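Local coordinates for phosphoribosylformylglycinamidine synthase 2 (PDB 3VIU), which belongs to the PurM-like AIR synthase-related family and binds adenosine-5'-diphosphate and magnesium, at residues A[472-475]-A[479-482]; A[78-83]-A[542-547]; A[692-697]-A[703-708]; A[562-567]-A[641-646]; A[34-39]-A[261-266]. All coordinates share one frame; numbering follows the deposited sequence.

Interaction 1 (A[472-475]-A[479-482]). With MG (magnesium ion), chain D.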
# COMPACT_ATOMS: atom_id res chain seq x y z
N ASN A 472 5.48 -6.36 -11.66
CA ASN A 472 5.61 -4.97 -12.10
C ASN A 472 6.97 -4.36 -11.80
O ASN A 472 7.48 -3.57 -12.60
CB ASN A 472 4.52 -4.12 -11.48
CG ASN A 472 3.18 -4.33 -12.15
OD1 ASN A 472 3.09 -4.30 -13.38
ND2 ASN A 472 2.13 -4.54 -11.35
N VAL A 473 7.55 -4.74 -10.67
CA VAL A 473 8.87 -4.24 -10.29
C VAL A 473 9.92 -4.95 -11.13
O VAL A 473 10.87 -4.34 -11.60
CB VAL A 473 9.13 -4.48 -8.79
CG1 VAL A 473 10.62 -4.37 -8.49
CG2 VAL A 473 8.36 -3.47 -7.97
N SER A 474 9.74 -6.25 -11.33
CA SER A 474 10.67 -7.04 -12.13
C SER A 474 10.69 -6.54 -13.56
O SER A 474 11.73 -6.55 -14.22
CB SER A 474 10.25 -8.51 -12.14
OG SER A 474 10.29 -9.05 -10.84
N VAL A 475 9.52 -6.12 -14.04
CA VAL A 475 9.35 -5.62 -15.39
C VAL A 475 10.13 -4.34 -15.70
O VAL A 475 10.45 -4.09 -16.87
CB VAL A 475 7.85 -5.44 -15.69
CG1 VAL A 475 7.64 -4.52 -16.86
CG2 VAL A 475 7.23 -6.79 -15.97
N LYS A 479 14.80 -6.03 -8.68
CA LYS A 479 14.53 -7.25 -7.94
C LYS A 479 13.73 -7.01 -6.66
O LYS A 479 14.15 -6.24 -5.79
CB LYS A 479 15.82 -7.97 -7.57
CG LYS A 479 15.58 -9.24 -6.75
CD LYS A 479 16.85 -10.03 -6.54
CE LYS A 479 16.60 -11.27 -5.69
NZ LYS A 479 17.87 -12.03 -5.44
N PRO A 480 12.58 -7.69 -6.53
CA PRO A 480 11.68 -7.58 -5.37
C PRO A 480 12.45 -7.84 -4.08
O PRO A 480 13.04 -8.90 -3.92
CB PRO A 480 10.65 -8.68 -5.64
CG PRO A 480 10.64 -8.79 -7.12
CD PRO A 480 12.09 -8.71 -7.47
N LEU A 481 12.45 -6.88 -3.17
CA LEU A 481 13.16 -7.06 -1.91
C LEU A 481 12.25 -7.48 -0.77
O LEU A 481 12.64 -8.26 0.08
CB LEU A 481 13.89 -5.76 -1.53
CG LEU A 481 14.94 -5.30 -2.54
CD1 LEU A 481 15.50 -3.97 -2.10
CD2 LEU A 481 16.05 -6.35 -2.64
N ALA A 482 11.03 -6.96 -0.76
CA ALA A 482 10.05 -7.29 0.27
C ALA A 482 8.74 -6.61 -0.06
O ALA A 482 8.66 -5.83 -1.00
CB ALA A 482 10.54 -6.82 1.63
MG MG D . 1.34 -3.67 -15.16
O HOH W 1 0.21 -5.65 -14.20
O HOH W 2 0.14 -4.28 -17.32
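Val473 and Ser474, late in helix 458-475, rest against Lys479 and Pro480 at the start of strand 479-488. Three residues separate the segments, and the contact is small, burying 124 Å² in all. Asn472, first in the sequence, serves the opposite side of the helix: with CG beside its backbone N (chi1 -76°), its OD1 lies 2.6 Å from the magnesium ion. Two waters, Asp430 and Asp620 share that metal, while Asn472 ND2 is bonded to Asp448, which helps fix the rotation of the amide. Val473 comes next and points at the strand; its CG1 approaches the ring N of Pro480 at 4.3 Å, a loose van der Waals approach of a methyl to the backbone. Ser474 then brings OG alongside the proline ring, 3.7 Å from Pro480 CG and almost as near to CD. The ring carbons give the hydroxyl only van der Waals contact; its hydrogen bonds go to Cys470 O in the preceding turn and Arg607 of helix 596-611. Strand 441-448 leads through this helix into strand 479-488, parallel to it with strand 538-548 lying between them: a beta-alpha-beta crossover within the PurM-like N-terminal domain, with a metal ligand carried on its helix.

Interaction 2 (A[78-83]-A[542-547]); sequences WAVAFK and GVVGVL. With ADP (adenosine-5'-diphosphate), chain B.
Phe82 on strand 78-86 and Val544 on strand 538-548 meet face to methyl. From CB, the Phe82 side chain leaves with CG lodged between its backbone N and carbonyl carbon (chi1 64°), a position that lays one ring face over the valine. CG is already 3.6 Å from Val544 CG2. One step on, CD2 makes the closest approach of the contact, 3.5 Å to the same methyl, whereas CD1 is slightly farther from it. CE2 keeps touch with CG2 and also passes Gly542 O, which sits near the ring plane at the edge, 4.1 Å away. At the far end, CE1 and CZ each reach Val544 CB at 3.9 Å. Val544 CG2 stands 3.4 Å from the ring centroid and 7° off the normal, a nearly centred CH-pi contact. The strands belong to different sheets: the axes of segments 78-83 and 542-547 run antiparallel at 171°, 8.5 Å apart at closest, too far for backbone pairing. The sheets of two PurM-like N-terminal domains thus face each other, as the corresponding sheets do between subunits of dimeric PurM relatives, but here within one chain. Beside Phe82, Val80 CG1 meets Val544 CG1 at 4.2 Å, and Leu178 of strand 172-182 touches both Phe82 and Val544. Lys83, next along, extends its chain to adenosine-5'-diphosphate, where NZ donates to O2B at 2.7 Å and to the bridging O3A.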
# COMPACT_ATOMS: atom_id res chain seq x y z
N TRP A 78 22.68 2.61 1.38
CA TRP A 78 21.32 3.11 1.53
C TRP A 78 20.30 2.05 1.91
O TRP A 78 20.47 0.87 1.62
CB TRP A 78 20.84 3.78 0.25
CG TRP A 78 21.67 4.90 -0.19
CD1 TRP A 78 22.72 4.85 -1.05
CD2 TRP A 78 21.51 6.28 0.17
NE1 TRP A 78 23.22 6.11 -1.26
CE2 TRP A 78 22.50 7.01 -0.52
CE3 TRP A 78 20.63 6.96 1.02
CZ2 TRP A 78 22.63 8.39 -0.39
CZ3 TRP A 78 20.76 8.34 1.14
CH2 TRP A 78 21.75 9.04 0.43
N ALA A 79 19.24 2.49 2.57
CA ALA A 79 18.15 1.61 3.00
C ALA A 79 16.85 2.30 2.63
O ALA A 79 16.82 3.51 2.37
CB ALA A 79 18.22 1.38 4.51
N VAL A 80 15.76 1.54 2.61
CA VAL A 80 14.46 2.09 2.28
C VAL A 80 13.40 1.60 3.26
O VAL A 80 13.25 0.40 3.49
CB VAL A 80 14.03 1.73 0.84
CG1 VAL A 80 12.57 2.05 0.62
CG2 VAL A 80 14.87 2.50 -0.15
N ALA A 81 12.68 2.55 3.84
CA ALA A 81 11.62 2.22 4.77
C ALA A 81 10.31 2.42 4.02
O ALA A 81 10.19 3.32 3.19
CB ALA A 81 11.67 3.14 5.98
N PHE A 82 9.33 1.57 4.28
CA PHE A 82 8.04 1.72 3.64
C PHE A 82 6.96 0.97 4.40
O PHE A 82 7.24 0.11 5.22
CB PHE A 82 8.09 1.28 2.17
CG PHE A 82 8.39 -0.18 1.97
CD1 PHE A 82 9.66 -0.69 2.21
CD2 PHE A 82 7.41 -1.05 1.50
CE1 PHE A 82 9.95 -2.03 1.97
CE2 PHE A 82 7.69 -2.39 1.27
CZ PHE A 82 8.96 -2.89 1.50
N LYS A 83 5.72 1.34 4.11
CA LYS A 83 4.58 0.73 4.76
C LYS A 83 3.31 1.27 4.14
O LYS A 83 3.32 2.33 3.49
CB LYS A 83 4.60 1.07 6.25
CG LYS A 83 3.46 0.48 7.04
CD LYS A 83 3.37 1.16 8.39
CE LYS A 83 2.10 0.79 9.11
NZ LYS A 83 1.94 1.65 10.31
N GLY A 542 2.12 -3.86 -1.60
CA GLY A 542 3.10 -2.90 -2.05
C GLY A 542 4.44 -3.60 -2.05
O GLY A 542 4.82 -4.24 -1.06
N VAL A 543 5.16 -3.49 -3.16
CA VAL A 543 6.46 -4.12 -3.28
C VAL A 543 7.55 -3.12 -3.63
O VAL A 543 7.36 -2.26 -4.49
CB VAL A 543 6.46 -5.23 -4.37
CG1 VAL A 543 7.90 -5.68 -4.65
CG2 VAL A 543 5.61 -6.40 -3.92
N VAL A 544 8.69 -3.25 -2.96
CA VAL A 544 9.81 -2.37 -3.22
C VAL A 544 10.96 -3.22 -3.73
O VAL A 544 11.18 -4.34 -3.27
CB VAL A 544 10.27 -1.62 -1.94
CG1 VAL A 544 11.57 -0.88 -2.21
CG2 VAL A 544 9.20 -0.63 -1.52
N GLY A 545 11.70 -2.69 -4.70
CA GLY A 545 12.84 -3.39 -5.25
C GLY A 545 13.89 -2.38 -5.67
O GLY A 545 13.64 -1.17 -5.64
N VAL A 546 15.07 -2.85 -6.04
CA VAL A 546 16.12 -1.94 -6.46
C VAL A 546 16.72 -2.37 -7.79
O VAL A 546 16.59 -3.53 -8.19
CB VAL A 546 17.25 -1.86 -5.42
CG1 VAL A 546 17.86 -3.24 -5.21
CG2 VAL A 546 18.30 -0.86 -5.87
N LEU A 547 17.35 -1.42 -8.48
CA LEU A 547 17.97 -1.70 -9.76
C LEU A 547 18.98 -0.61 -10.08
O LEU A 547 19.11 0.36 -9.34
CB LEU A 547 16.91 -1.75 -10.87
CG LEU A 547 16.21 -0.43 -11.22
CD1 LEU A 547 15.45 -0.61 -12.52
CD2 LEU A 547 15.27 0.01 -10.11
PB ADP B . 0.44 2.67 13.25
O1B ADP B . -0.77 2.70 14.11
O2B ADP B . 0.03 3.01 11.74
O3B ADP B . 1.54 3.80 13.84
PA ADP B . 0.07 -0.00 13.66
O1A ADP B . -0.01 -0.16 15.14
O2A ADP B . -1.41 0.35 13.09
O3A ADP B . 1.14 1.19 13.30
O5' ADP B . 0.56 -1.38 12.93
C5' ADP B . 0.92 -2.35 13.93
C4' ADP B . 2.25 -3.09 13.60
O4' ADP B . 1.99 -4.41 13.03
C3' ADP B . 3.15 -2.36 12.57
O3' ADP B . 4.53 -2.62 12.87
C2' ADP B . 2.72 -2.97 11.23
O2' ADP B . 3.74 -2.86 10.23
C1' ADP B . 2.38 -4.41 11.61
N9 ADP B . 1.29 -4.95 10.77
C8 ADP B . -0.04 -4.66 10.89
N7 ADP B . -0.72 -5.31 9.99
C5 ADP B . 0.12 -6.05 9.23
C6 ADP B . -0.04 -6.93 8.13
N6 ADP B . -1.29 -7.19 7.61
N1 ADP B . 1.06 -7.52 7.61
C2 ADP B . 2.29 -7.28 8.11
N3 ADP B . 2.48 -6.46 9.14
C4 ADP B . 1.43 -5.83 9.72

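Interaction 3 (A[692-697]-A[703-708]); sequences GKSLTV and VLEWSL
Val697 and Leu704 form the tight end of this hairpin: each backbone N donates to the other's O at 2.8 Å with an N-H...O angle of 178°. Leu695 and Trp706 make the second hydrogen-bonded antiparallel pair. On the face shared by these four side chains, Leu695 CD2 lies against Trp706 CE3 at 4.1 Å, and Val697 CG2 comes to the indole edge at CZ3. Leu708 closes the other end: its N donates to Lys693 O, and its CD2 packs 3.5 Å from Ser694 C. The face bearing Ser694, Thr696, Glu705 and Ser707 is looser and wetter. Thr696 OG1 donates to Glu705 OE1 at 3.0 Å, meeting the carboxylate on its anti side and 32° out of plane, while the extended glutamate chain puts OE2 within 2.8 Å of water 3, which also bonds Ser694 OG. Ser707 N-caps helix 708-723: its side chain caps a first-turn backbone N while Glu710 OE2 accepts from Ser707 N, as in a capping box. Strand 641-644 pairs with the other edge of strand 694-699, and strand 702-707 is outermost in the sheet within this chain; helices 391-399, 625-634 and 708-723 pack on the face bearing Leu695 and Trp706, whose NE1 bonds Gln392 O.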
# COMPACT_ATOMS: atom_id res chain seq x y z
N GLY A 692 5.11 2.59 -36.85
CA GLY A 692 3.88 3.07 -37.46
C GLY A 692 2.93 3.77 -36.52
O GLY A 692 3.18 3.89 -35.33
N LYS A 693 1.81 4.24 -37.08
CA LYS A 693 0.80 4.94 -36.30
C LYS A 693 -0.47 4.11 -36.20
O LYS A 693 -1.58 4.65 -36.25
CB LYS A 693 0.50 6.31 -36.91
CG LYS A 693 1.59 7.35 -36.67
CD LYS A 693 2.46 7.56 -37.90
CE LYS A 693 3.51 8.65 -37.66
NZ LYS A 693 4.22 9.06 -38.92
N SER A 694 -0.29 2.80 -36.07
CA SER A 694 -1.42 1.89 -35.92
C SER A 694 -1.03 0.67 -35.12
O SER A 694 0.14 0.36 -34.96
CB SER A 694 -1.93 1.41 -37.29
OG SER A 694 -2.64 2.43 -37.96
N LEU A 695 -2.04 0.01 -34.58
CA LEU A 695 -1.84 -1.25 -33.88
C LEU A 695 -2.50 -2.18 -34.90
O LEU A 695 -3.67 -2.02 -35.22
CB LEU A 695 -2.61 -1.29 -32.56
CG LEU A 695 -2.63 -2.69 -31.94
CD1 LEU A 695 -1.20 -3.15 -31.69
CD2 LEU A 695 -3.43 -2.70 -30.65
N THR A 696 -1.72 -3.12 -35.42
CA THR A 696 -2.22 -4.06 -36.43
C THR A 696 -2.03 -5.50 -35.95
O THR A 696 -0.92 -5.91 -35.59
CB THR A 696 -1.49 -3.84 -37.76
OG1 THR A 696 -1.68 -2.49 -38.19
CG2 THR A 696 -2.01 -4.79 -38.84
N VAL A 697 -3.12 -6.27 -35.96
CA VAL A 697 -3.06 -7.64 -35.48
C VAL A 697 -3.59 -8.66 -36.48
O VAL A 697 -4.77 -8.67 -36.81
CB VAL A 697 -3.88 -7.81 -34.17
CG1 VAL A 697 -3.71 -9.24 -33.65
CG2 VAL A 697 -3.42 -6.78 -33.12
N VAL A 703 -7.13 -9.41 -40.62
CA VAL A 703 -6.40 -8.38 -39.90
C VAL A 703 -7.30 -7.42 -39.12
O VAL A 703 -8.25 -6.87 -39.66
CB VAL A 703 -5.53 -7.56 -40.87
CG1 VAL A 703 -4.95 -6.35 -40.16
CG2 VAL A 703 -4.42 -8.43 -41.43
N LEU A 704 -6.98 -7.24 -37.85
CA LEU A 704 -7.72 -6.32 -37.00
C LEU A 704 -6.82 -5.09 -36.97
O LEU A 704 -5.60 -5.23 -36.88
CB LEU A 704 -7.87 -6.90 -35.60
CG LEU A 704 -8.69 -8.18 -35.45
CD1 LEU A 704 -8.63 -8.67 -33.99
CD2 LEU A 704 -10.13 -7.93 -35.87
N GLU A 705 -7.40 -3.90 -37.04
CA GLU A 705 -6.60 -2.68 -37.04
C GLU A 705 -7.23 -1.46 -36.38
O GLU A 705 -8.42 -1.21 -36.50
CB GLU A 705 -6.23 -2.33 -38.48
CG GLU A 705 -5.46 -1.03 -38.61
CD GLU A 705 -4.75 -0.92 -39.95
OE1 GLU A 705 -3.79 -1.70 -40.19
OE2 GLU A 705 -5.15 -0.06 -40.76
N TRP A 706 -6.40 -0.70 -35.67
CA TRP A 706 -6.82 0.52 -34.99
C TRP A 706 -5.74 1.58 -35.19
O TRP A 706 -4.55 1.26 -35.23
CB TRP A 706 -6.97 0.29 -33.50
CG TRP A 706 -7.97 -0.72 -33.10
CD1 TRP A 706 -9.27 -0.50 -32.74
CD2 TRP A 706 -7.75 -2.13 -32.93
NE1 TRP A 706 -9.86 -1.67 -32.34
CE2 TRP A 706 -8.95 -2.68 -32.44
CE3 TRP A 706 -6.65 -2.97 -33.13
CZ2 TRP A 706 -9.09 -4.04 -32.15
CZ3 TRP A 706 -6.78 -4.31 -32.85
CH2 TRP A 706 -7.99 -4.84 -32.36
N SER A 707 -6.15 2.84 -35.31
CA SER A 707 -5.17 3.91 -35.44
C SER A 707 -4.77 4.22 -34.00
O SER A 707 -5.54 3.99 -33.07
CB SER A 707 -5.81 5.14 -36.09
OG SER A 707 -6.88 5.64 -35.28
N LEU A 708 -3.56 4.72 -33.79
CA LEU A 708 -3.14 5.02 -32.42
C LEU A 708 -4.02 6.14 -31.88
O LEU A 708 -4.22 6.26 -30.68
CB LEU A 708 -1.67 5.43 -32.37
CG LEU A 708 -0.64 4.40 -32.87
CD1 LEU A 708 0.71 4.71 -32.24
CD2 LEU A 708 -1.06 2.98 -32.51
O HOH W 3 -5.22 2.37 -39.42

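Interaction 4 (A[562-567]-A[641-646])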
# COMPACT_ATOMS: atom_id res chain seq x y z
N GLU A 562 11.88 -2.68 -33.78
CA GLU A 562 12.28 -3.58 -32.71
C GLU A 562 11.42 -4.84 -32.77
O GLU A 562 10.24 -4.77 -33.11
CB GLU A 562 12.12 -2.90 -31.34
CG GLU A 562 13.20 -1.87 -31.05
CD GLU A 562 13.15 -1.33 -29.62
OE1 GLU A 562 14.16 -0.75 -29.18
OE2 GLU A 562 12.11 -1.49 -28.94
N VAL A 563 12.01 -5.99 -32.48
CA VAL A 563 11.26 -7.23 -32.50
C VAL A 563 10.46 -7.28 -31.20
O VAL A 563 10.99 -7.01 -30.12
CB VAL A 563 12.18 -8.48 -32.59
CG1 VAL A 563 11.34 -9.74 -32.66
CG2 VAL A 563 13.08 -8.37 -33.81
N LEU A 564 9.18 -7.62 -31.31
CA LEU A 564 8.27 -7.69 -30.16
C LEU A 564 7.96 -9.14 -29.79
O LEU A 564 7.36 -9.87 -30.57
CB LEU A 564 6.98 -6.92 -30.49
CG LEU A 564 5.80 -7.03 -29.51
CD1 LEU A 564 6.24 -6.62 -28.12
CD2 LEU A 564 4.65 -6.14 -30.00
N LEU A 565 8.35 -9.54 -28.59
CA LEU A 565 8.12 -10.91 -28.13
C LEU A 565 7.16 -10.99 -26.93
O LEU A 565 6.85 -9.99 -26.28
CB LEU A 565 9.43 -11.58 -27.73
CG LEU A 565 10.59 -11.75 -28.71
CD1 LEU A 565 11.32 -10.42 -28.92
CD2 LEU A 565 11.55 -12.79 -28.14
N LEU A 566 6.73 -12.21 -26.63
CA LEU A 566 5.84 -12.45 -25.51
C LEU A 566 6.29 -13.68 -24.74
O LEU A 566 6.43 -14.76 -25.32
CB LEU A 566 4.41 -12.62 -26.03
CG LEU A 566 3.23 -12.84 -25.08
CD1 LEU A 566 2.98 -14.32 -24.90
CD2 LEU A 566 3.47 -12.13 -23.76
N ILE A 567 6.55 -13.50 -23.44
CA ILE A 567 6.95 -14.60 -22.56
C ILE A 567 5.61 -15.15 -22.07
O ILE A 567 4.80 -14.40 -21.53
CB ILE A 567 7.70 -14.11 -21.29
CG1 ILE A 567 8.72 -13.02 -21.62
CG2 ILE A 567 8.40 -15.31 -20.62
CD1 ILE A 567 9.90 -13.49 -22.39
N ALA A 641 2.50 -0.85 -33.44
CA ALA A 641 3.04 -2.21 -33.57
C ALA A 641 2.26 -3.04 -34.57
O ALA A 641 1.09 -2.75 -34.85
CB ALA A 641 3.04 -2.91 -32.22
N THR A 642 2.92 -4.05 -35.12
CA THR A 642 2.32 -4.96 -36.10
C THR A 642 2.66 -6.37 -35.65
O THR A 642 3.83 -6.73 -35.54
CB THR A 642 2.89 -4.72 -37.52
OG1 THR A 642 2.62 -3.37 -37.93
CG2 THR A 642 2.24 -5.67 -38.51
N VAL A 643 1.64 -7.18 -35.40
CA VAL A 643 1.87 -8.53 -34.92
C VAL A 643 0.86 -9.54 -35.43
O VAL A 643 -0.10 -9.21 -36.12
CB VAL A 643 1.81 -8.56 -33.38
CG1 VAL A 643 2.80 -7.57 -32.79
CG2 VAL A 643 0.40 -8.22 -32.92
N GLU A 644 1.09 -10.80 -35.07
CA GLU A 644 0.18 -11.87 -35.44
C GLU A 644 -0.21 -12.68 -34.20
O GLU A 644 0.65 -13.11 -33.44
CB GLU A 644 0.82 -12.84 -36.43
CG GLU A 644 -0.03 -14.10 -36.60
CD GLU A 644 0.75 -15.28 -37.11
OE1 GLU A 644 1.78 -15.62 -36.48
OE2 GLU A 644 0.33 -15.88 -38.13
N VAL A 645 -1.50 -12.88 -34.00
CA VAL A 645 -1.95 -13.68 -32.87
C VAL A 645 -2.56 -14.91 -33.52
O VAL A 645 -3.51 -14.81 -34.30
CB VAL A 645 -2.99 -12.92 -32.02
CG1 VAL A 645 -4.22 -12.62 -32.83
CG2 VAL A 645 -3.35 -13.74 -30.81
N ARG A 646 -2.00 -16.08 -33.20
CA ARG A 646 -2.46 -17.33 -33.78
C ARG A 646 -3.81 -17.86 -33.37
O ARG A 646 -4.40 -18.69 -34.06
CB ARG A 646 -1.41 -18.41 -33.55
CG ARG A 646 -0.18 -18.16 -34.38
CD ARG A 646 0.82 -19.26 -34.24
NE ARG A 646 2.00 -18.96 -35.05
CZ ARG A 646 3.16 -19.59 -34.95
NH1 ARG A 646 3.30 -20.57 -34.06
NH2 ARG A 646 4.17 -19.23 -35.71
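Leu564 with Ala641 and Val643 is a purely apolar contact between two strands of one sheet that are not direct neighbours. Strand 684-690 runs between them, antiparallel to both, so 563-567 and 641-644 point the same way in the sheet of the PurM-like C-terminal domain. The spacing agrees: the nearest alpha carbons, those of Leu564 and Val643, are 8.0 Å apart, too far for direct backbone pairing. Reaching across falls to one methyl. Leu564 swings CG away from its backbone N (chi1 171°), and its CD2 then approaches Val643 CG1 to 3.6 Å; the two side chains cross at a slant. The same CD2 touches Ala641 CB more loosely, at 4.2 Å. On the intervening strand, the backbone partner of Leu564 is Gly688, which has no side chain to interpose. Phe557 from a loop packs on both Leu564 and Ala641, while Val643 also meets Val697 of the adjoining strand. All three touching residues are buried, although the area, both sides summed, is just 83 Å². Since the contact consists solely of methyl groups, it carries no directional bond: it fills one sheet face by van der Waals contact, whereas strand alignment probably depends on backbone pairing through 684-690.

Interaction 5 (A[34-39]-A[261-266])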
# COMPACT_ATOMS: atom_id res chain seq x y z
N PHE A 34 -8.38 1.48 27.82
CA PHE A 34 -8.52 0.13 27.31
C PHE A 34 -9.47 0.05 26.12
O PHE A 34 -9.19 -0.62 25.13
CB PHE A 34 -9.00 -0.82 28.41
CG PHE A 34 -7.90 -1.31 29.30
CD1 PHE A 34 -7.66 -0.71 30.53
CD2 PHE A 34 -7.09 -2.37 28.90
CE1 PHE A 34 -6.62 -1.16 31.34
CE2 PHE A 34 -6.05 -2.82 29.70
CZ PHE A 34 -5.81 -2.21 30.93
N LYS A 35 -10.60 0.75 26.21
CA LYS A 35 -11.57 0.74 25.13
C LYS A 35 -10.86 1.01 23.81
O LYS A 35 -11.14 0.35 22.80
CB LYS A 35 -12.66 1.79 25.36
CG LYS A 35 -13.72 1.82 24.25
CD LYS A 35 -14.69 2.99 24.38
CE LYS A 35 -13.98 4.33 24.17
NZ LYS A 35 -14.93 5.49 24.13
N VAL A 36 -9.94 1.96 23.81
CA VAL A 36 -9.21 2.33 22.60
C VAL A 36 -8.01 1.43 22.28
O VAL A 36 -7.80 1.07 21.12
CB VAL A 36 -8.74 3.81 22.66
CG1 VAL A 36 -8.02 4.19 21.37
CG2 VAL A 36 -9.95 4.72 22.88
N MSE A 37 -7.23 1.07 23.29
CA MSE A 37 -6.06 0.23 23.05
C MSE A 37 -6.41 -1.22 22.72
O MSE A 37 -5.63 -1.93 22.10
CB MSE A 37 -5.12 0.26 24.27
CG MSE A 37 -4.39 1.58 24.43
SE MSE A 37 -3.21 2.02 22.92
CE MSE A 37 -1.69 0.90 23.39
N TRP A 38 -7.61 -1.64 23.13
CA TRP A 38 -8.07 -3.00 22.88
C TRP A 38 -9.02 -3.13 21.70
O TRP A 38 -9.53 -4.21 21.42
CB TRP A 38 -8.71 -3.56 24.15
CG TRP A 38 -7.71 -4.11 25.11
CD1 TRP A 38 -6.40 -3.75 25.24
CD2 TRP A 38 -7.93 -5.16 26.07
NE1 TRP A 38 -5.78 -4.50 26.20
CE2 TRP A 38 -6.70 -5.37 26.74
CE3 TRP A 38 -9.04 -5.93 26.44
CZ2 TRP A 38 -6.55 -6.33 27.75
CZ3 TRP A 38 -8.89 -6.88 27.44
CH2 TRP A 38 -7.66 -7.07 28.08
N SER A 39 -9.26 -2.02 21.01
CA SER A 39 -10.14 -2.02 19.84
C SER A 39 -9.38 -2.74 18.71
O SER A 39 -8.15 -2.77 18.72
CB SER A 39 -10.47 -0.58 19.41
OG SER A 39 -9.33 0.07 18.87
N GLY A 261 -0.63 8.71 16.57
CA GLY A 261 -1.73 8.50 15.65
C GLY A 261 -2.94 8.07 16.44
O GLY A 261 -3.36 8.76 17.37
N ALA A 262 -3.48 6.93 16.08
CA ALA A 262 -4.64 6.40 16.76
C ALA A 262 -4.28 6.20 18.23
O ALA A 262 -3.26 5.59 18.55
CB ALA A 262 -5.05 5.07 16.14
N ALA A 263 -5.12 6.74 19.12
CA ALA A 263 -4.91 6.62 20.56
C ALA A 263 -3.86 7.60 21.08
O ALA A 263 -3.42 7.50 22.22
CB ALA A 263 -4.53 5.18 20.92
N GLY A 264 -3.46 8.53 20.21
CA GLY A 264 -2.48 9.55 20.55
C GLY A 264 -1.36 9.22 21.53
O GLY A 264 -0.59 8.28 21.34
N LEU A 265 -1.27 10.03 22.58
CA LEU A 265 -0.25 9.88 23.61
C LEU A 265 -0.26 8.51 24.27
O LEU A 265 0.79 7.93 24.53
CB LEU A 265 -0.43 10.96 24.69
CG LEU A 265 -0.01 12.39 24.36
CD1 LEU A 265 -0.60 13.35 25.37
CD2 LEU A 265 1.50 12.46 24.35
N THR A 266 -1.46 7.99 24.54
CA THR A 266 -1.58 6.69 25.16
C THR A 266 -0.85 5.60 24.37
O THR A 266 0.00 4.90 24.92
CB THR A 266 -3.05 6.30 25.33
OG1 THR A 266 -3.71 7.26 26.17
CG2 THR A 266 -3.17 4.92 25.96
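With CG beside the backbone N, bends at chi2 (-62°) and chi3 (-80°) fold Met37, present as selenomethionine, back toward segment 261-266, setting its SE 4.0 Å from Ala263 CB. Val36 instead turns CG1 away from its backbone N, and that methyl meets the same Ala263 CB at 3.7 Å. The alanine methyl is therefore touched by two consecutive residues of helix 28-37. Three residues farther along the partner segment, Thr266 CG2 slides past Met37 CG at 3.9 Å, running in the opposite sense. The threonine's OG1 is bonded to Leu300 O, consistent with the methyl being the branch that faces Met37. Ala263 owes its position to a type II beta turn from Gly261 to Gly264, closed by Gly264 N donating to Gly261 O at 2.9 Å; the alanine occupies the third place of the turn with positive phi, and its N is bonded to Glu303. Where helix 28-37 finishes, Ser39 OG donates to Val36 O, also at 2.9 Å, tilted 28° from the carbonyl plane. Contact between the segments is entirely apolar. It joins the N-terminal linker region to a PurM-like C-terminal domain, with the Ala263 side chain about 8 Å from adenosine-5'-diphosphate. Leu360 of helix 357-361 packs on Met37 as well, Phe34 and Trp38 lean on helix 12-22, and the turn leads straight into helix 264-275.

Interactions 1 and 2 share the sheet holding strands 479-488 and 538-548: Leu481 N bonds Val544 O, and one contact seats a helix on that sheet while the other packs a second sheet against it. Both are buried, centred about 15 and 12 Å from the chain's centre, and each includes a ligand-binding residue. Interactions 3 and 4 likewise meet, through paired strands 694-699 and 641-644, their centres about 36 and 33 Å from that point. Of these, interaction 4 is buried and apolar; interaction 3, at the sheet margin, combines backbone bonding with a watered polar face. Interaction 5, also buried and apolar, lies on the opposite side of the chain's centre from 1, 3 and 4.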